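Local coordinates for 4-carboxymuconolactone decarboxylase (Sinorhizobium meliloti, PDB 4G9Q), which probably belongs to the benzoate degradation pathway as a decarboxylase, although a peroxiredoxin-type activity is also possible for its family, at residues S77-A82 and R203-I208. Sequence-based numbering, arbitrary orientation.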
loop_
_atom_site.group_PDB
_atom_site.type_symbol
_atom_site.label_atom_id
_atom_site.label_comp_id
_atom_site.label_asym_id
_atom_site.label_seq_id
_atom_site.Cartn_x
_atom_site.Cartn_y
_atom_site.Cartn_z
ATOM N N SER A 77 -1.172 -7.991 20.369
ATOM C CA SER A 77 -2.218 -8.540 19.506
ATOM C C SER A 77 -3.052 -7.437 18.842
ATOM O O SER A 77 -3.333 -7.514 17.646
ATOM C CB SER A 77 -3.110 -9.516 20.274
ATOM O OG SER A 77 -2.452 -10.758 20.480
ATOM N N LEU A 78 -3.428 -6.411 19.607
ATOM C CA LEU A 78 -4.155 -5.268 19.046
ATOM C C LEU A 78 -3.340 -4.543 17.976
ATOM O O LEU A 78 -3.865 -4.196 16.917
ATOM C CB LEU A 78 -4.574 -4.284 20.142
ATOM C CG LEU A 78 -5.825 -4.651 20.945
ATOM C CD1 LEU A 78 -5.941 -3.717 22.140
ATOM C CD2 LEU A 78 -7.084 -4.595 20.078
ATOM N N VAL A 79 -2.059 -4.324 18.262
ATOM C CA VAL A 79 -1.141 -3.677 17.319
ATOM C C VAL A 79 -1.004 -4.494 16.030
ATOM O O VAL A 79 -1.010 -3.940 14.923
ATOM C CB VAL A 79 0.245 -3.457 17.968
ATOM C CG1 VAL A 79 1.292 -3.052 16.935
ATOM C CG2 VAL A 79 0.147 -2.395 19.067
ATOM N N THR A 80 -0.891 -5.809 16.189
ATOM C CA THR A 80 -0.712 -6.712 15.052
ATOM C C THR A 80 -1.971 -6.759 14.182
ATOM O O THR A 80 -1.883 -6.657 12.953
ATOM C CB THR A 80 -0.322 -8.125 15.514
ATOM O OG1 THR A 80 0.827 -8.032 16.367
ATOM C CG2 THR A 80 0.019 -9.018 14.312
ATOM N N ILE A 81 -3.137 -6.895 14.817
ATOM C CA ILE A 81 -4.399 -6.882 14.071
ATOM C C ILE A 81 -4.543 -5.580 13.277
ATOM O O ILE A 81 -4.874 -5.603 12.083
ATOM C CB ILE A 81 -5.617 -7.130 14.992
ATOM C CG1 ILE A 81 -5.650 -8.605 15.414
ATOM C CG2 ILE A 81 -6.923 -6.743 14.296
ATOM C CD1 ILE A 81 -6.686 -8.888 16.482
ATOM N N ALA A 82 -4.266 -4.453 13.928
ATOM C CA ALA A 82 -4.353 -3.149 13.262
ATOM C C ALA A 82 -3.423 -3.081 12.047
ATOM O O ALA A 82 -3.829 -2.625 10.972
ATOM C CB ALA A 82 -4.067 -2.024 14.247
ATOM N N ARG A 203 -8.138 2.654 21.492
ATOM C CA ARG A 203 -8.518 3.220 20.195
ATOM C C ARG A 203 -7.355 4.018 19.601
ATOM O O ARG A 203 -7.086 3.938 18.404
ATOM C CB ARG A 203 -9.778 4.083 20.310
ATOM C CG ARG A 203 -10.429 4.395 18.966
ATOM C CD ARG A 203 -11.719 5.201 19.126
ATOM N NE ARG A 203 -12.764 4.453 19.830
ATOM C CZ ARG A 203 -13.597 3.586 19.253
ATOM N NH1 ARG A 203 -13.520 3.328 17.949
ATOM N NH2 ARG A 203 -14.506 2.964 19.991
ATOM N N SER A 204 -6.658 4.766 20.450
ATOM C CA SER A 204 -5.464 5.491 20.025
ATOM C C SER A 204 -4.349 4.522 19.634
ATOM O O SER A 204 -3.640 4.755 18.651
ATOM C CB SER A 204 -4.995 6.442 21.125
ATOM O OG SER A 204 -5.873 7.556 21.225
ATOM N N LEU A 205 -4.203 3.441 20.403
ATOM C CA LEU A 205 -3.219 2.398 20.103
ATOM C C LEU A 205 -3.425 1.814 18.700
ATOM O O LEU A 205 -2.483 1.735 17.912
ATOM C CB LEU A 205 -3.256 1.289 21.165
ATOM C CG LEU A 205 -2.306 0.101 20.972
ATOM C CD1 LEU A 205 -0.852 0.569 20.963
ATOM C CD2 LEU A 205 -2.524 -0.950 22.051
ATOM N N VAL A 206 -4.654 1.409 18.390
ATOM C CA VAL A 206 -4.933 0.842 17.066
ATOM C C VAL A 206 -4.739 1.880 15.951
ATOM O O VAL A 206 -4.273 1.539 14.864
ATOM C CB VAL A 206 -6.324 0.137 16.968
ATOM C CG1 VAL A 206 -6.364 -1.115 17.855
ATOM C CG2 VAL A 206 -7.463 1.065 17.314
ATOM N N THR A 207 -5.079 3.139 16.236
ATOM C CA THR A 207 -4.894 4.222 15.270
ATOM C C THR A 207 -3.411 4.442 14.963
ATOM O O THR A 207 -3.025 4.461 13.792
ATOM C CB THR A 207 -5.553 5.543 15.729
ATOM O OG1 THR A 207 -6.925 5.293 16.053
ATOM C CG2 THR A 207 -5.478 6.603 14.627
ATOM N N ILE A 208 -2.577 4.587 15.992
ATOM C CA ILE A 208 -1.146 4.803 15.724
ATOM C C ILE A 208 -0.537 3.601 14.994
ATOM O O ILE A 208 0.286 3.777 14.093
ATOM C CB ILE A 208 -0.310 5.252 16.976
ATOM C CG1 ILE A 208 -0.280 4.182 18.074
ATOM C CG2 ILE A 208 -0.819 6.618 17.500
ATOM C CD1 ILE A 208 0.763 4.455 19.170
#
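Ala82 and Leu78 each bring helix 73-86 against Val206 of helix 200-213, and the flat groups at this contact are backbone carbonyls. The methyl CB of Ala82 lies 3.6 Å from O of Val206. In the other direction, CG1 of Val206 lies 4.1 Å from O of Leu78. The two helices come from the two carboxymuconolactone decarboxylase family regions of one all-alpha chain. Behind the contact, within helix 200-213, the carbonyl of Arg203 is held on both faces. OG1 and N of Thr207 reach it from opposite sides, and OG1 hydrogen-bonds to O of Arg203 at 2.7 Å. This OG1 donor is tilted 30° from the carbonyl plane.

The helices carry the same run, Ser-Leu-Val-Thr-Ile, at matching places. The leucine and valine of each copy meet the valine and leucine of the other, consistent with an approximate internal twofold. The threonines match too: OG1 of Thr80 is hydrogen-bonded to NE2 of His243, and OG1 of Thr207 to NE2 of His116. The segment axes approach to 8.6 Å and cross at -43°. No hydrogen bond joins the segments. The side chains that meet are all apolar, and they are buried near the centre of the chain. Helix 107-120 packs beside them through Thr113 and Leu117, and helix 234-248 through Val240 and Leu244.

Val206 uses its CG1 branch against Leu78 and its CB against Ala82. With chi1 -66°, CG1 is anti to the carbonyl carbon and comes 4.2 Å from CD2 of Leu78. Leu205 holds CG anti to its backbone N, which carries its branched end across to Val79. These two side chains cross at about a right angle. Their closest atoms are CG2 of Val79 and CD1 of Leu205, 3.7 Å apart.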